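Long-range contacts in putative hydrolase (Chloroflexus aurantiacus J-10-fl, PDB 3CMN), which is a putative hydrolase of the zincin-like metallopeptidase family and probably cleaves peptide bonds with the help of a zinc ion: residues Ala60-Val65 with Asn269-Ala274; Leu139-Leu144 with Ser155-Glu160; Pro196-Tyr201 with Arg338-Pro343. All coordinates share one frame; numbering follows the deposited sequence.

Interaction 1 of 3, residues Ala60-Val65 with Asn269-Ala274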
# COMPACT_ATOMS: atom_id res chain seq x y z
N ALA A 60 -8.75 9.34 12.28
CA ALA A 60 -9.90 10.12 11.88
C ALA A 60 -9.77 11.56 12.38
O ALA A 60 -10.05 12.51 11.65
CB ALA A 60 -11.18 9.49 12.43
N ASP A 61 -9.34 11.70 13.63
CA ASP A 61 -9.17 13.01 14.26
C ASP A 61 -8.03 13.80 13.66
O ASP A 61 -8.18 14.99 13.39
CB ASP A 61 -8.92 12.85 15.77
CG ASP A 61 -8.70 14.19 16.47
OD1 ASP A 61 -9.66 14.98 16.58
OD2 ASP A 61 -7.56 14.46 16.90
N TYR A 62 -6.90 13.15 13.46
CA TYR A 62 -5.75 13.85 12.89
C TYR A 62 -6.00 14.31 11.45
O TYR A 62 -5.48 15.33 11.02
CB TYR A 62 -4.52 12.95 12.93
CG TYR A 62 -3.28 13.61 12.36
CD1 TYR A 62 -2.72 14.73 12.97
CD2 TYR A 62 -2.67 13.11 11.22
CE1 TYR A 62 -1.59 15.34 12.44
CE2 TYR A 62 -1.54 13.72 10.69
CZ TYR A 62 -1.00 14.83 11.30
OH TYR A 62 0.13 15.42 10.78
N LEU A 63 -6.81 13.55 10.72
CA LEU A 63 -7.10 13.88 9.33
C LEU A 63 -8.44 14.60 9.14
O LEU A 63 -8.74 15.09 8.06
CB LEU A 63 -7.09 12.61 8.47
CG LEU A 63 -5.78 11.82 8.41
CD1 LEU A 63 -5.98 10.57 7.57
CD2 LEU A 63 -4.68 12.70 7.84
N GLY A 64 -9.24 14.65 10.20
CA GLY A 64 -10.51 15.34 10.10
C GLY A 64 -11.54 14.73 9.16
O GLY A 64 -12.43 15.43 8.67
N VAL A 65 -11.41 13.43 8.89
CA VAL A 65 -12.36 12.73 8.03
C VAL A 65 -12.58 11.37 8.63
O VAL A 65 -11.77 10.89 9.42
CB VAL A 65 -11.85 12.53 6.59
CG1 VAL A 65 -11.94 13.83 5.83
CG2 VAL A 65 -10.43 12.00 6.60
N ASN A 269 3.41 8.23 5.77
CA ASN A 269 4.56 8.19 6.66
C ASN A 269 4.58 9.42 7.56
O ASN A 269 5.23 9.41 8.61
CB ASN A 269 5.88 8.11 5.86
CG ASN A 269 6.11 6.73 5.24
OD1 ASN A 269 5.79 5.70 5.84
ND2 ASN A 269 6.69 6.70 4.04
N HIS A 270 3.88 10.46 7.16
CA HIS A 270 3.82 11.68 7.95
C HIS A 270 2.85 11.49 9.11
O HIS A 270 3.10 11.94 10.23
CB HIS A 270 3.36 12.86 7.11
CG HIS A 270 3.30 14.14 7.88
ND1 HIS A 270 4.41 14.90 8.15
CD2 HIS A 270 2.26 14.75 8.51
CE1 HIS A 270 4.06 15.93 8.90
NE2 HIS A 270 2.77 15.86 9.13
N VAL A 271 1.73 10.85 8.83
CA VAL A 271 0.72 10.60 9.84
C VAL A 271 1.31 9.62 10.87
O VAL A 271 0.98 9.67 12.05
CB VAL A 271 -0.56 10.00 9.21
CG1 VAL A 271 -1.63 9.83 10.27
CG2 VAL A 271 -1.07 10.91 8.10
N MET A 272 2.20 8.75 10.41
CA MET A 272 2.85 7.78 11.29
C MET A 272 3.66 8.51 12.36
O MET A 272 3.55 8.23 13.55
CB MET A 272 3.76 6.85 10.48
CG MET A 272 3.03 5.71 9.78
SD MET A 272 1.94 4.83 10.92
CE MET A 272 3.17 4.17 12.11
N ASN A 273 4.48 9.47 11.92
CA ASN A 273 5.31 10.26 12.81
C ASN A 273 4.50 11.04 13.84
O ASN A 273 4.91 11.17 14.99
CB ASN A 273 6.14 11.24 12.00
CG ASN A 273 7.33 10.59 11.35
OD1 ASN A 273 8.31 10.26 12.00
ND2 ASN A 273 7.25 10.41 10.04
N ALA A 274 3.35 11.56 13.42
CA ALA A 274 2.50 12.36 14.29
C ALA A 274 1.57 11.58 15.22
O ALA A 274 1.23 12.06 16.30
CB ALA A 274 1.69 13.34 13.45
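Y62 and V271 bring the two helices together, their CA atoms 7.9 Å apart, the nearest backbone approach here, and side chains fill the space between. Y62 does most of the bridging. With CG anti to the backbone N (chi1 -180°), its ring reaches straight across to helix 248-279. V271 meets the CD2-CE2 side of that ring with both methyls: CG1 comes within 3.6 Å of Y62 CD2 from an oblique direction, while CG2 sits at the edge, in the ring plane, 3.9 Å from Y62 CE2. On the CE1 side A274 takes over, its CB 3.8 Å from Y62 CZ. At the far end the phenol oxygen arrives beside the H270 imidazole, near its plane, with Y62 OH 3.1 Å from H270 NE2; the other imidazole nitrogen, ND1, is hydrogen-bonded to N325 of helix 319-331. Helix 41-63 stops right after these contacts in a Schellman motif, G64 taking the positive-phi C-prime place, so Y62 and L63 work from its last turn. L63 adds a smaller touch, CD2 to V271 CG2 at 4.0 Å, and also packs on F190 and Y195. Cutting Y62 back to an alanine would probably open a gap over V271 and A274, where the ring now lies, and leave H270 NE2 without the hydroxyl beside it. On its other side helix 248-279 lays M272 against W180 and L183 of helix 174-193, the helix carrying an HExxH sequence that probably marks the metal site. I333 of helix 333-336 touches both Y62 and H270.

Interaction 2 of 3, residues Leu139-Leu144 with Ser155-Glu160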
# COMPACT_ATOMS: atom_id res chain seq x y z
N LEU A 139 2.88 -8.18 4.39
CA LEU A 139 2.54 -8.08 5.79
C LEU A 139 1.07 -7.74 6.02
O LEU A 139 0.48 -8.20 6.98
CB LEU A 139 3.44 -7.04 6.46
CG LEU A 139 4.78 -7.42 7.12
CD1 LEU A 139 5.38 -8.70 6.57
CD2 LEU A 139 5.74 -6.24 6.94
N GLY A 140 0.48 -6.95 5.13
CA GLY A 140 -0.92 -6.59 5.29
C GLY A 140 -1.65 -6.05 4.07
O GLY A 140 -1.15 -6.08 2.96
N GLN A 141 -2.85 -5.55 4.32
CA GLN A 141 -3.74 -5.02 3.30
C GLN A 141 -3.22 -4.10 2.19
O GLN A 141 -3.51 -4.32 1.02
CB GLN A 141 -4.92 -4.32 3.96
CG GLN A 141 -5.97 -5.26 4.52
CD GLN A 141 -7.32 -5.08 3.85
OE1 GLN A 141 -8.25 -5.84 4.11
NE2 GLN A 141 -7.44 -4.08 3.00
N TYR A 142 -2.46 -3.08 2.55
CA TYR A 142 -2.00 -2.12 1.55
C TYR A 142 -0.54 -2.16 1.15
O TYR A 142 0.07 -1.12 0.93
CB TYR A 142 -2.37 -0.70 2.02
CG TYR A 142 -3.87 -0.52 2.22
CD1 TYR A 142 -4.48 -0.89 3.42
CD2 TYR A 142 -4.68 -0.06 1.18
CE1 TYR A 142 -5.87 -0.82 3.57
CE2 TYR A 142 -6.06 0.02 1.32
CZ TYR A 142 -6.65 -0.37 2.51
OH TYR A 142 -8.03 -0.32 2.60
N ASP A 143 0.02 -3.35 1.02
CA ASP A 143 1.43 -3.45 0.64
C ASP A 143 1.60 -3.35 -0.86
O ASP A 143 2.63 -2.89 -1.36
CB ASP A 143 2.02 -4.77 1.14
CG ASP A 143 2.22 -4.78 2.64
OD1 ASP A 143 2.74 -5.79 3.15
OD2 ASP A 143 1.88 -3.77 3.31
N LEU A 144 0.56 -3.77 -1.58
CA LEU A 144 0.58 -3.75 -3.03
C LEU A 144 -0.48 -2.78 -3.55
O LEU A 144 -1.67 -3.02 -3.43
CB LEU A 144 0.34 -5.16 -3.55
CG LEU A 144 1.25 -6.23 -2.93
CD1 LEU A 144 0.85 -7.60 -3.44
CD2 LEU A 144 2.71 -5.94 -3.26
N SER A 155 -13.01 -3.64 6.71
CA SER A 155 -12.18 -4.65 7.35
C SER A 155 -10.71 -4.51 7.00
O SER A 155 -10.35 -3.79 6.08
CB SER A 155 -12.65 -6.04 6.92
OG SER A 155 -12.47 -6.20 5.52
N LEU A 156 -9.86 -5.18 7.77
CA LEU A 156 -8.42 -5.17 7.52
C LEU A 156 -7.89 -6.56 7.84
O LEU A 156 -8.42 -7.25 8.71
CB LEU A 156 -7.72 -4.14 8.41
CG LEU A 156 -7.86 -2.66 8.04
CD1 LEU A 156 -7.22 -1.80 9.12
CD2 LEU A 156 -7.18 -2.39 6.70
N TYR A 157 -6.86 -6.98 7.11
CA TYR A 157 -6.25 -8.29 7.38
C TYR A 157 -4.77 -8.09 7.63
O TYR A 157 -4.17 -7.11 7.20
CB TYR A 157 -6.48 -9.29 6.23
CG TYR A 157 -5.84 -8.97 4.89
CD1 TYR A 157 -4.45 -9.04 4.71
CD2 TYR A 157 -6.63 -8.62 3.78
CE1 TYR A 157 -3.87 -8.77 3.46
CE2 TYR A 157 -6.05 -8.36 2.53
CZ TYR A 157 -4.67 -8.43 2.38
OH TYR A 157 -4.10 -8.14 1.16
N PHE A 158 -4.19 -9.03 8.37
CA PHE A 158 -2.79 -9.00 8.71
C PHE A 158 -2.25 -10.40 8.47
O PHE A 158 -2.85 -11.37 8.91
CB PHE A 158 -2.61 -8.61 10.19
CG PHE A 158 -3.29 -7.31 10.56
CD1 PHE A 158 -4.66 -7.27 10.82
CD2 PHE A 158 -2.57 -6.12 10.59
CE1 PHE A 158 -5.30 -6.06 11.12
CE2 PHE A 158 -3.20 -4.90 10.88
CZ PHE A 158 -4.57 -4.87 11.14
N VAL A 159 -1.16 -10.50 7.73
CA VAL A 159 -0.54 -11.81 7.56
C VAL A 159 0.46 -12.08 8.68
O VAL A 159 1.65 -11.93 8.50
CB VAL A 159 0.16 -11.92 6.19
CG1 VAL A 159 0.49 -13.37 5.88
CG2 VAL A 159 -0.72 -11.32 5.10
N GLU A 160 -0.06 -12.38 9.87
CA GLU A 160 0.68 -12.49 11.12
C GLU A 160 1.96 -13.29 10.93
O GLU A 160 2.97 -12.94 11.58
CB GLU A 160 -0.20 -13.13 12.20
CG GLU A 160 -0.09 -12.46 13.56
CD GLU A 160 1.14 -12.88 14.33
OE1 GLU A 160 1.52 -14.07 14.24
OE2 GLU A 160 1.73 -12.03 15.02
O HOH W 1 -1.26 -7.00 0.44
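V159 and L139 make the direct backbone bond of this contact, V159 N to L139 O at 2.9 Å with an N-H...O angle of 158°; the donor stands above the carbonyl plane. One step on, G140 and F158 form a single beta bridge, with the two chains running roughly antiparallel. Q141 and Y157 supply the largest side-chain overlap. Y157 has CG in the crowded position between backbone N and carbonyl carbon (chi1 65°), which brings its ring alongside the G140-Q141 backbone, CE1 close to G140 C. Q141 CG comes over one face of that ring, a CH-pi contact 3.6 Å from the centroid. Beyond CG the Q141 chain bends at chi2, and its amide runs past the ring toward the strand, the two planes 42° apart, with Q141 OE1 3.2 Å from Y157 CD2 at the rim and also near L156 CA. L156 CD2 then meets the Y142 ring at its edge, 3.7 Å from CE1. A water joins the two segments, giving a hydrogen bond of 2.7 Å to G140 O and lying 3.1 Å from Y157 OH.

Behind this shell, D143, the last residue of the type I turn G140-D143, reaches back with OD1 to L139 N at 2.7 Å, met nearly straight down the C-O bond, and to G140 N, which comes from above the carboxylate plane. That double grip probably helps hold this backbone beside the strand. Q141 N also makes a weak hydrogen bond to E185, within the HExxH sequence, so the turn lies at the probable active site. Strand 155-158 bonds along its other edge to the parallel strand 73-76, while Y142 and F158 pack onto helix 174-193 and L139 onto helix 160-169.

Interaction 3 of 3, residues Pro196-Tyr201 with Arg338-Pro343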
# COMPACT_ATOMS: atom_id res chain seq x y z
N PRO A 196 -13.30 9.66 -1.53
CA PRO A 196 -13.90 8.86 -2.61
C PRO A 196 -13.26 8.93 -4.00
O PRO A 196 -13.27 7.95 -4.74
CB PRO A 196 -15.35 9.32 -2.61
CG PRO A 196 -15.58 9.64 -1.17
CD PRO A 196 -14.34 10.42 -0.82
N TRP A 197 -12.71 10.09 -4.36
CA TRP A 197 -12.10 10.21 -5.68
C TRP A 197 -10.80 9.41 -5.89
O TRP A 197 -10.44 9.11 -7.03
CB TRP A 197 -11.81 11.67 -6.02
CG TRP A 197 -10.86 12.35 -5.08
CD1 TRP A 197 -11.19 13.15 -4.02
CD2 TRP A 197 -9.42 12.36 -5.16
NE1 TRP A 197 -10.05 13.67 -3.46
CE2 TRP A 197 -8.95 13.21 -4.13
CE3 TRP A 197 -8.49 11.75 -6.00
CZ2 TRP A 197 -7.59 13.46 -3.93
CZ3 TRP A 197 -7.14 11.99 -5.80
CH2 TRP A 197 -6.70 12.85 -4.77
N VAL A 198 -10.11 9.06 -4.82
CA VAL A 198 -8.84 8.38 -4.98
C VAL A 198 -8.87 7.10 -5.82
O VAL A 198 -8.09 6.96 -6.74
CB VAL A 198 -8.16 8.12 -3.61
CG1 VAL A 198 -6.77 7.50 -3.82
CG2 VAL A 198 -8.00 9.45 -2.87
N ARG A 199 -9.77 6.17 -5.50
CA ARG A 199 -9.85 4.93 -6.28
C ARG A 199 -10.42 5.17 -7.68
O ARG A 199 -10.02 4.51 -8.63
CB ARG A 199 -10.67 3.88 -5.52
CG ARG A 199 -9.81 3.05 -4.56
CD ARG A 199 -10.63 2.20 -3.59
NE ARG A 199 -9.76 1.42 -2.71
CZ ARG A 199 -10.14 0.88 -1.56
NH1 ARG A 199 -11.39 1.02 -1.13
NH2 ARG A 199 -9.27 0.20 -0.82
N THR A 200 -11.34 6.12 -7.80
CA THR A 200 -11.92 6.44 -9.10
C THR A 200 -10.79 6.95 -9.97
O THR A 200 -10.61 6.50 -11.11
CB THR A 200 -12.98 7.55 -8.97
OG1 THR A 200 -14.00 7.13 -8.06
CG2 THR A 200 -13.62 7.86 -10.34
N TYR A 201 -10.02 7.89 -9.43
CA TYR A 201 -8.90 8.49 -10.13
C TYR A 201 -7.81 7.46 -10.42
O TYR A 201 -7.15 7.52 -11.46
CB TYR A 201 -8.31 9.63 -9.29
CG TYR A 201 -7.06 10.24 -9.88
CD1 TYR A 201 -7.07 10.84 -11.14
CD2 TYR A 201 -5.87 10.24 -9.16
CE1 TYR A 201 -5.92 11.41 -11.68
CE2 TYR A 201 -4.71 10.80 -9.68
CZ TYR A 201 -4.74 11.39 -10.94
OH TYR A 201 -3.59 11.96 -11.44
N ARG A 338 -4.85 19.85 1.70
CA ARG A 338 -5.50 20.27 0.46
C ARG A 338 -5.22 19.31 -0.69
O ARG A 338 -5.96 19.27 -1.68
CB ARG A 338 -5.05 21.67 0.07
CG ARG A 338 -5.61 22.75 0.96
CD ARG A 338 -5.11 24.08 0.48
NE ARG A 338 -5.57 25.17 1.32
CZ ARG A 338 -5.32 26.45 1.05
NH1 ARG A 338 -4.63 26.77 -0.03
NH2 ARG A 338 -5.76 27.39 1.87
N VAL A 339 -4.15 18.53 -0.56
CA VAL A 339 -3.80 17.57 -1.59
C VAL A 339 -4.91 16.51 -1.74
O VAL A 339 -5.00 15.85 -2.77
CB VAL A 339 -2.43 16.90 -1.24
CG1 VAL A 339 -2.60 15.84 -0.13
CG2 VAL A 339 -1.81 16.31 -2.49
N TRP A 340 -5.77 16.37 -0.72
CA TRP A 340 -6.86 15.38 -0.70
C TRP A 340 -8.22 15.88 -1.19
O TRP A 340 -9.22 15.16 -1.12
CB TRP A 340 -7.08 14.84 0.73
CG TRP A 340 -5.94 14.07 1.30
CD1 TRP A 340 -5.23 14.37 2.44
CD2 TRP A 340 -5.35 12.87 0.77
NE1 TRP A 340 -4.23 13.44 2.63
CE2 TRP A 340 -4.29 12.51 1.62
CE3 TRP A 340 -5.62 12.07 -0.36
CZ2 TRP A 340 -3.49 11.39 1.40
CZ3 TRP A 340 -4.82 10.95 -0.58
CH2 TRP A 340 -3.76 10.62 0.29
N GLU A 341 -8.29 17.12 -1.66
CA GLU A 341 -9.55 17.67 -2.13
C GLU A 341 -9.94 17.19 -3.52
O GLU A 341 -11.12 17.06 -3.81
CB GLU A 341 -9.51 19.20 -2.13
CG GLU A 341 -9.32 19.78 -0.74
CD GLU A 341 -9.14 21.28 -0.75
OE1 GLU A 341 -8.19 21.77 -1.41
OE2 GLU A 341 -9.94 21.98 -0.11
N ARG A 342 -8.94 16.91 -4.35
CA ARG A 342 -9.18 16.48 -5.72
C ARG A 342 -7.88 15.99 -6.38
O ARG A 342 -6.79 16.31 -5.92
CB ARG A 342 -9.76 17.66 -6.52
CG ARG A 342 -8.80 18.85 -6.68
CD ARG A 342 -9.48 20.09 -7.31
NE ARG A 342 -10.56 20.62 -6.48
CZ ARG A 342 -11.83 20.22 -6.54
NH1 ARG A 342 -12.20 19.29 -7.41
NH2 ARG A 342 -12.73 20.72 -5.70
N PRO A 343 -7.99 15.22 -7.48
CA PRO A 343 -6.79 14.72 -8.17
C PRO A 343 -5.88 15.85 -8.62
O PRO A 343 -4.65 15.71 -8.62
CB PRO A 343 -7.37 13.96 -9.37
CG PRO A 343 -8.68 13.45 -8.85
CD PRO A 343 -9.21 14.65 -8.07
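W197 lies with its indole flat against R342 and P343. Its CB points at the loop, and chi1 of 61° places CG between the backbone N and the carbonyl carbon, the turn that brings the ring over that chain. CG and CD2 come first, meeting P343 CD, which makes a CH-pi contact with the six-membered ring; CD1 passes near E341 O and W340 O. On the five-membered side NE1 donates to W340 O at 2.9 Å, with an N-H...O angle of 155°; the oxygen lies close to the indole plane, whereas the nitrogen stands well above the carbonyl plane of W340. CE2 rests on R342 CA, which makes a CH-pi contact with the five-membered ring. W197 CZ2 reaches R342 C at 3.5 Å and CH2 reaches R342 O at 3.6 Å. The six-membered ring returns to the proline: CZ3 faces P343 CA, and W197 CE3 is 3.3 Å from P343 CG. V198 CG2 covers part of the opposite indole face, and also comes 4.2 Å from W340 CZ3.

P343 sits in the corner formed by the W197 and Y201 rings, one helical turn apart. Its CB sits over the centre of the Y201 ring, 3.6 Å from the centroid and 12° off the normal, a further CH-pi contact. Y201 OH is hydrogen-bonded to R256 of helix 248-279. The contact ties helix 197-210 to the loop between helices 333-336 and 349-353; W340 stacks on Y195 and meets Y267 of helix 248-279 edge-to-face, while V339 packs on L263.

Interaction 2 closes first and is nested inside the long stretch of chain that interaction 1 closes; interaction 3 opens after interaction 2, and its segments alternate with those of interaction 1. The centres of interactions 1 and 2 lie about 19 Å apart. Those of interactions 1 and 3 are about 17 Å apart, and their nearest atoms stay about 5 Å apart, without touching. Interactions 2 and 3, with centres about 22 Å apart, touch where Y142 OH comes 3.7 Å from R199 NH2. Helix 174-193, with its probable metal-binding HExxH sequence, is a neighbour of all three. Interaction 2 borders that sequence directly; interaction 1 joins two helices, interaction 3 a helix and a loop, and helix 248-279 carries one side of interaction 1 and flanks interaction 3.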